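Local coordinates for uncharacterized protein (Methylibium petroleiphilum, PDB 3PL0) that probably acts as a dioxygenase of the 2-oxoglutarate- and iron-dependent type, built on a cupin (double-stranded beta-helix) fold, at residues H64-L77 with G140-E154. Numbering follows the deposited sequence. Where two conformers were deposited one is given.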
# COMPACT_ATOMS: atom_id res chain seq x y z
N HIS A 64 -17.72 -5.26 0.71
CA HIS A 64 -17.40 -5.30 2.11
C HIS A 64 -17.14 -3.89 2.57
O HIS A 64 -16.65 -3.03 1.81
CB HIS A 64 -16.14 -6.15 2.39
CG HIS A 64 -16.40 -7.62 2.36
ND1 HIS A 64 -15.53 -8.51 1.76
CD2 HIS A 64 -17.46 -8.35 2.77
CE1 HIS A 64 -16.01 -9.74 1.88
NE2 HIS A 64 -17.20 -9.66 2.46
N TYR A 65 -17.45 -3.67 3.83
CA TYR A 65 -17.31 -2.37 4.44
C TYR A 65 -15.86 -1.95 4.51
O TYR A 65 -14.97 -2.72 4.99
CB TYR A 65 -17.84 -2.39 5.88
CG TYR A 65 -19.34 -2.56 6.03
CD1 TYR A 65 -20.20 -2.54 4.95
CD2 TYR A 65 -19.89 -2.68 7.30
CE1 TYR A 65 -21.60 -2.70 5.12
CE2 TYR A 65 -21.27 -2.83 7.48
CZ TYR A 65 -22.12 -2.84 6.40
OH TYR A 65 -23.48 -2.97 6.61
N ARG A 66 -15.63 -0.72 4.08
CA ARG A 66 -14.28 -0.14 4.02
C ARG A 66 -14.11 1.04 4.98
O ARG A 66 -14.92 1.93 5.03
CB ARG A 66 -13.99 0.30 2.59
CG ARG A 66 -12.55 0.82 2.41
CD ARG A 66 -12.11 0.76 0.98
NE ARG A 66 -12.83 1.73 0.16
CZ ARG A 66 -13.17 1.52 -1.11
NH1 ARG A 66 -12.88 0.36 -1.69
NH2 ARG A 66 -13.81 2.46 -1.81
N TYR A 67 -13.04 0.98 5.76
CA TYR A 67 -12.58 2.08 6.57
C TYR A 67 -11.19 2.52 6.15
O TYR A 67 -10.33 1.68 5.80
CB TYR A 67 -12.53 1.65 8.03
CG TYR A 67 -13.85 1.09 8.53
CD1 TYR A 67 -14.21 -0.25 8.29
CD2 TYR A 67 -14.74 1.89 9.22
CE1 TYR A 67 -15.41 -0.76 8.72
CE2 TYR A 67 -15.94 1.36 9.67
CZ TYR A 67 -16.27 0.05 9.43
OH TYR A 67 -17.48 -0.43 9.86
N ARG A 68 -10.93 3.81 6.27
CA ARG A 68 -9.66 4.36 5.84
C ARG A 68 -9.43 5.75 6.39
O ARG A 68 -10.31 6.37 7.01
CB ARG A 68 -9.62 4.45 4.31
CG ARG A 68 -10.57 5.49 3.73
CD ARG A 68 -10.91 5.26 2.31
NE ARG A 68 -9.76 5.49 1.43
CZ ARG A 68 -9.74 5.19 0.14
NH1 ARG A 68 -10.80 4.65 -0.46
NH2 ARG A 68 -8.63 5.42 -0.56
N ARG A 69 -8.21 6.20 6.17
CA ARG A 69 -7.80 7.57 6.35
C ARG A 69 -6.73 7.82 5.30
O ARG A 69 -6.33 6.87 4.60
CB ARG A 69 -7.23 7.80 7.73
CG ARG A 69 -8.28 7.88 8.84
CD ARG A 69 -7.61 8.12 10.16
NE ARG A 69 -8.62 8.10 11.19
CZ ARG A 69 -9.49 9.07 11.43
NH1 ARG A 69 -9.46 10.23 10.78
NH2 ARG A 69 -10.39 8.88 12.38
N HIS A 70 -6.35 9.09 5.15
CA HIS A 70 -5.51 9.55 4.03
C HIS A 70 -4.58 10.67 4.50
O HIS A 70 -4.96 11.51 5.33
CB HIS A 70 -6.42 10.00 2.89
CG HIS A 70 -5.71 10.51 1.68
ND1 HIS A 70 -6.05 11.70 1.07
CD2 HIS A 70 -4.72 9.97 0.92
CE1 HIS A 70 -5.28 11.88 0.01
NE2 HIS A 70 -4.48 10.83 -0.12
N GLY A 71 -3.35 10.66 4.01
CA GLY A 71 -2.40 11.68 4.38
C GLY A 71 -1.29 11.72 3.36
O GLY A 71 -0.98 10.69 2.75
N CYS A 72 -0.69 12.91 3.19
CA CYS A 72 0.30 13.08 2.14
C CYS A 72 1.56 13.76 2.67
O CYS A 72 1.54 14.51 3.68
CB CYS A 72 -0.27 13.89 0.98
SG CYS A 72 -1.77 13.15 0.22
N PHE A 73 2.65 13.49 1.96
CA PHE A 73 3.95 13.89 2.38
C PHE A 73 4.79 14.20 1.16
O PHE A 73 4.45 13.80 0.04
CB PHE A 73 4.60 12.76 3.18
CG PHE A 73 3.75 12.24 4.29
CD1 PHE A 73 2.74 11.31 4.02
CD2 PHE A 73 3.94 12.66 5.59
CE1 PHE A 73 1.93 10.84 5.04
CE2 PHE A 73 3.12 12.19 6.62
CZ PHE A 73 2.11 11.26 6.33
N MSE A 74 5.88 14.91 1.42
CA MSE A 74 6.95 15.10 0.44
C MSE A 74 8.27 14.71 1.08
O MSE A 74 8.61 15.14 2.21
CB MSE A 74 7.00 16.53 -0.13
CG MSE A 74 7.91 16.71 -1.37
SE MSE A 74 7.67 18.48 -2.24
CE MSE A 74 8.47 19.57 -0.80
N GLN A 75 9.00 13.88 0.35
CA GLN A 75 10.29 13.43 0.75
C GLN A 75 11.29 14.07 -0.17
O GLN A 75 11.14 14.00 -1.38
CB GLN A 75 10.41 11.94 0.63
CG GLN A 75 11.79 11.41 1.04
CD GLN A 75 11.91 9.90 0.95
OE1 GLN A 75 11.11 9.26 0.32
NE2 GLN A 75 12.97 9.35 1.56
N THR A 76 12.30 14.70 0.42
CA THR A 76 13.47 15.16 -0.31
C THR A 76 14.62 14.19 -0.05
O THR A 76 14.87 13.79 1.08
CB THR A 76 13.84 16.60 0.11
OG1 THR A 76 12.65 17.42 0.06
CG2 THR A 76 14.93 17.21 -0.81
N LEU A 77 15.30 13.78 -1.10
CA LEU A 77 16.35 12.78 -0.98
C LEU A 77 17.74 13.29 -0.55
O LEU A 77 18.41 12.60 0.22
CB LEU A 77 16.46 12.00 -2.29
CG LEU A 77 15.22 11.12 -2.48
CD1 LEU A 77 15.15 10.69 -3.90
CD2 LEU A 77 15.28 9.91 -1.52
N GLY A 140 14.84 15.14 -7.16
CA GLY A 140 15.03 14.39 -5.92
C GLY A 140 13.88 14.47 -4.91
O GLY A 140 14.13 14.41 -3.70
N ARG A 141 12.63 14.61 -5.38
CA ARG A 141 11.46 14.68 -4.49
C ARG A 141 10.45 13.60 -4.82
O ARG A 141 10.08 13.42 -5.97
CB ARG A 141 10.70 16.01 -4.61
CG ARG A 141 11.46 17.26 -4.23
CD ARG A 141 10.54 18.45 -4.32
NE ARG A 141 11.23 19.73 -4.19
CZ ARG A 141 11.55 20.33 -3.03
NH1 ARG A 141 11.24 19.76 -1.86
NH2 ARG A 141 12.18 21.50 -3.05
N TRP A 142 9.99 12.88 -3.81
CA TRP A 142 8.82 12.04 -3.94
C TRP A 142 7.59 12.70 -3.33
O TRP A 142 7.63 13.26 -2.24
CB TRP A 142 9.02 10.68 -3.19
CG TRP A 142 9.98 9.68 -3.82
CD1 TRP A 142 11.08 9.13 -3.24
CD2 TRP A 142 9.87 9.09 -5.10
NE1 TRP A 142 11.67 8.23 -4.09
CE2 TRP A 142 10.96 8.21 -5.26
CE3 TRP A 142 8.98 9.26 -6.16
CZ2 TRP A 142 11.14 7.45 -6.41
CZ3 TRP A 142 9.16 8.51 -7.31
CH2 TRP A 142 10.24 7.62 -7.42
N TYR A 143 6.47 12.56 -4.03
CA TYR A 143 5.17 12.91 -3.53
C TYR A 143 4.47 11.62 -3.15
O TYR A 143 4.22 10.75 -4.01
CB TYR A 143 4.37 13.64 -4.60
CG TYR A 143 5.09 14.91 -5.01
CD1 TYR A 143 6.11 14.88 -5.93
CD2 TYR A 143 4.80 16.13 -4.38
CE1 TYR A 143 6.81 16.07 -6.28
CE2 TYR A 143 5.46 17.28 -4.71
CZ TYR A 143 6.47 17.25 -5.66
OH TYR A 143 7.14 18.39 -5.99
N ILE A 144 4.21 11.50 -1.85
CA ILE A 144 3.79 10.25 -1.19
C ILE A 144 2.37 10.41 -0.68
O ILE A 144 2.06 11.36 0.06
CB ILE A 144 4.71 9.93 0.04
CG1 ILE A 144 6.18 9.88 -0.40
CG2 ILE A 144 4.27 8.66 0.79
CD1 ILE A 144 7.17 9.70 0.74
N GLU A 145 1.50 9.47 -1.03
CA GLU A 145 0.20 9.36 -0.36
C GLU A 145 0.16 8.09 0.50
O GLU A 145 0.73 7.07 0.13
CB GLU A 145 -0.93 9.36 -1.38
CG GLU A 145 -0.93 10.58 -2.31
CD GLU A 145 -2.21 10.76 -3.15
OE1 GLU A 145 -3.33 10.68 -2.60
OE2 GLU A 145 -2.08 11.04 -4.38
N ALA A 146 -0.45 8.19 1.68
CA ALA A 146 -0.60 7.06 2.57
C ALA A 146 -2.08 6.75 2.72
O ALA A 146 -2.86 7.64 3.03
CB ALA A 146 -0.01 7.38 3.90
N HIS A 147 -2.46 5.48 2.52
CA HIS A 147 -3.84 5.06 2.66
C HIS A 147 -3.93 3.83 3.58
O HIS A 147 -3.83 2.68 3.11
CB HIS A 147 -4.38 4.66 1.30
CG HIS A 147 -4.32 5.73 0.27
ND1 HIS A 147 -5.41 6.52 -0.01
CD2 HIS A 147 -3.34 6.12 -0.58
CE1 HIS A 147 -5.09 7.36 -0.98
NE2 HIS A 147 -3.84 7.14 -1.34
N PRO A 148 -4.10 4.04 4.88
CA PRO A 148 -4.37 2.89 5.75
C PRO A 148 -5.79 2.40 5.54
O PRO A 148 -6.72 3.23 5.46
CB PRO A 148 -4.23 3.44 7.15
CG PRO A 148 -4.45 4.94 7.01
CD PRO A 148 -3.94 5.29 5.64
N PHE A 149 -5.96 1.10 5.44
CA PHE A 149 -7.25 0.50 5.13
C PHE A 149 -7.60 -0.56 6.14
O PHE A 149 -6.74 -1.34 6.54
CB PHE A 149 -7.18 -0.24 3.81
CG PHE A 149 -7.24 0.64 2.60
CD1 PHE A 149 -8.41 1.30 2.24
CD2 PHE A 149 -6.12 0.80 1.79
CE1 PHE A 149 -8.46 2.09 1.10
CE2 PHE A 149 -6.17 1.58 0.65
CZ PHE A 149 -7.35 2.23 0.29
N ARG A 150 -8.90 -0.68 6.46
CA ARG A 150 -9.46 -1.92 7.00
C ARG A 150 -10.68 -2.28 6.19
O ARG A 150 -11.56 -1.46 6.00
CB ARG A 150 -9.87 -1.79 8.45
CG ARG A 150 -10.76 -2.95 8.98
CD ARG A 150 -10.93 -2.96 10.46
NE ARG A 150 -9.69 -3.28 11.14
CZ ARG A 150 -9.50 -3.25 12.45
NH1 ARG A 150 -10.48 -2.97 13.32
NH2 ARG A 150 -8.31 -3.57 12.91
N ILE A 151 -10.72 -3.51 5.73
CA ILE A 151 -11.88 -4.03 5.04
C ILE A 151 -12.51 -5.05 6.01
O ILE A 151 -11.84 -5.99 6.43
CB ILE A 151 -11.50 -4.72 3.74
CG1 ILE A 151 -10.70 -3.84 2.80
CG2 ILE A 151 -12.75 -5.17 2.99
CD1 ILE A 151 -11.39 -2.57 2.34
N ASP A 152 -13.78 -4.85 6.32
CA ASP A 152 -14.50 -5.64 7.34
C ASP A 152 -15.67 -6.36 6.69
O ASP A 152 -16.48 -5.74 5.98
CB ASP A 152 -15.01 -4.70 8.43
CG ASP A 152 -15.33 -5.42 9.72
OD1 ASP A 152 -16.00 -6.46 9.68
OD2 ASP A 152 -14.91 -4.94 10.77
N THR A 153 -15.75 -7.66 6.94
CA THR A 153 -16.78 -8.51 6.35
C THR A 153 -18.08 -8.46 7.18
O THR A 153 -19.01 -9.21 6.92
CB THR A 153 -16.27 -9.97 6.19
OG1 THR A 153 -16.07 -10.55 7.47
CG2 THR A 153 -14.90 -10.04 5.40
N GLU A 154 -18.19 -7.57 8.17
CA GLU A 154 -19.46 -7.45 8.95
C GLU A 154 -20.64 -7.08 8.11
O GLU A 154 -21.80 -7.15 8.56
CB GLU A 154 -19.34 -6.40 10.04
CG GLU A 154 -19.00 -5.00 9.50
CD GLU A 154 -18.51 -3.99 10.57
OE1 GLU A 154 -18.80 -4.22 11.75
OE2 GLU A 154 -17.83 -2.97 10.23
O HOH W 1 -7.29 6.70 2.12
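Gly140 O takes the backbone N of Leu77 at 2.9 Å, opening an antiparallel ladder that runs down strand 141-152. Trp142, Ile144 and Ala146 form hydrogen-bonded pairs with Gln75, Phe73 and Gly71. In the conformer given, selenomethionine Met74 makes a Met-aromatic contact with Tyr143, SE lying obliquely to the ring. Glu145 OE1 accepts His70 NE2 at 2.7 Å through its anti lone pair, close to the imidazole plane; the same oxygen also hydrogen-bonds His90 ND1. The His147 and His70 rings are nearly parallel but slid apart. Pro148 lacks an N-H for the ladder, and here, at the break in strand 65-77, a water links Arg69 O, Arg68 NE and His147 ND1. Phe149 brings CE1 over the Arg68 guanidinium face, 3.5 Å from Arg68 CZ, while Asp56 forms a salt bridge with Arg68 NH1. Regular pairing resumes at Arg150, opposite Tyr67, and frays at Asp152, where the bond from Tyr65 N is weak. Thr153 CG2 sits over the His64 ring in a CH-pi contact. Glu154 CG lies between its backbone N and carbonyl carbon (chi1 59°), and the extended chain beyond carries OE2 to Tyr67 OH at 2.6 Å. A phenylalanine in place of Tyr67 would probably leave that carboxylate without its hydroxyl donor and freer to swing. In this cupin sheet strand 141-152 lies between strands 65-77 and 237-246; helix 118-134 packs against Trp142, Phe73 and Ala146, and strand 217-226 meets Ile151 and Thr153.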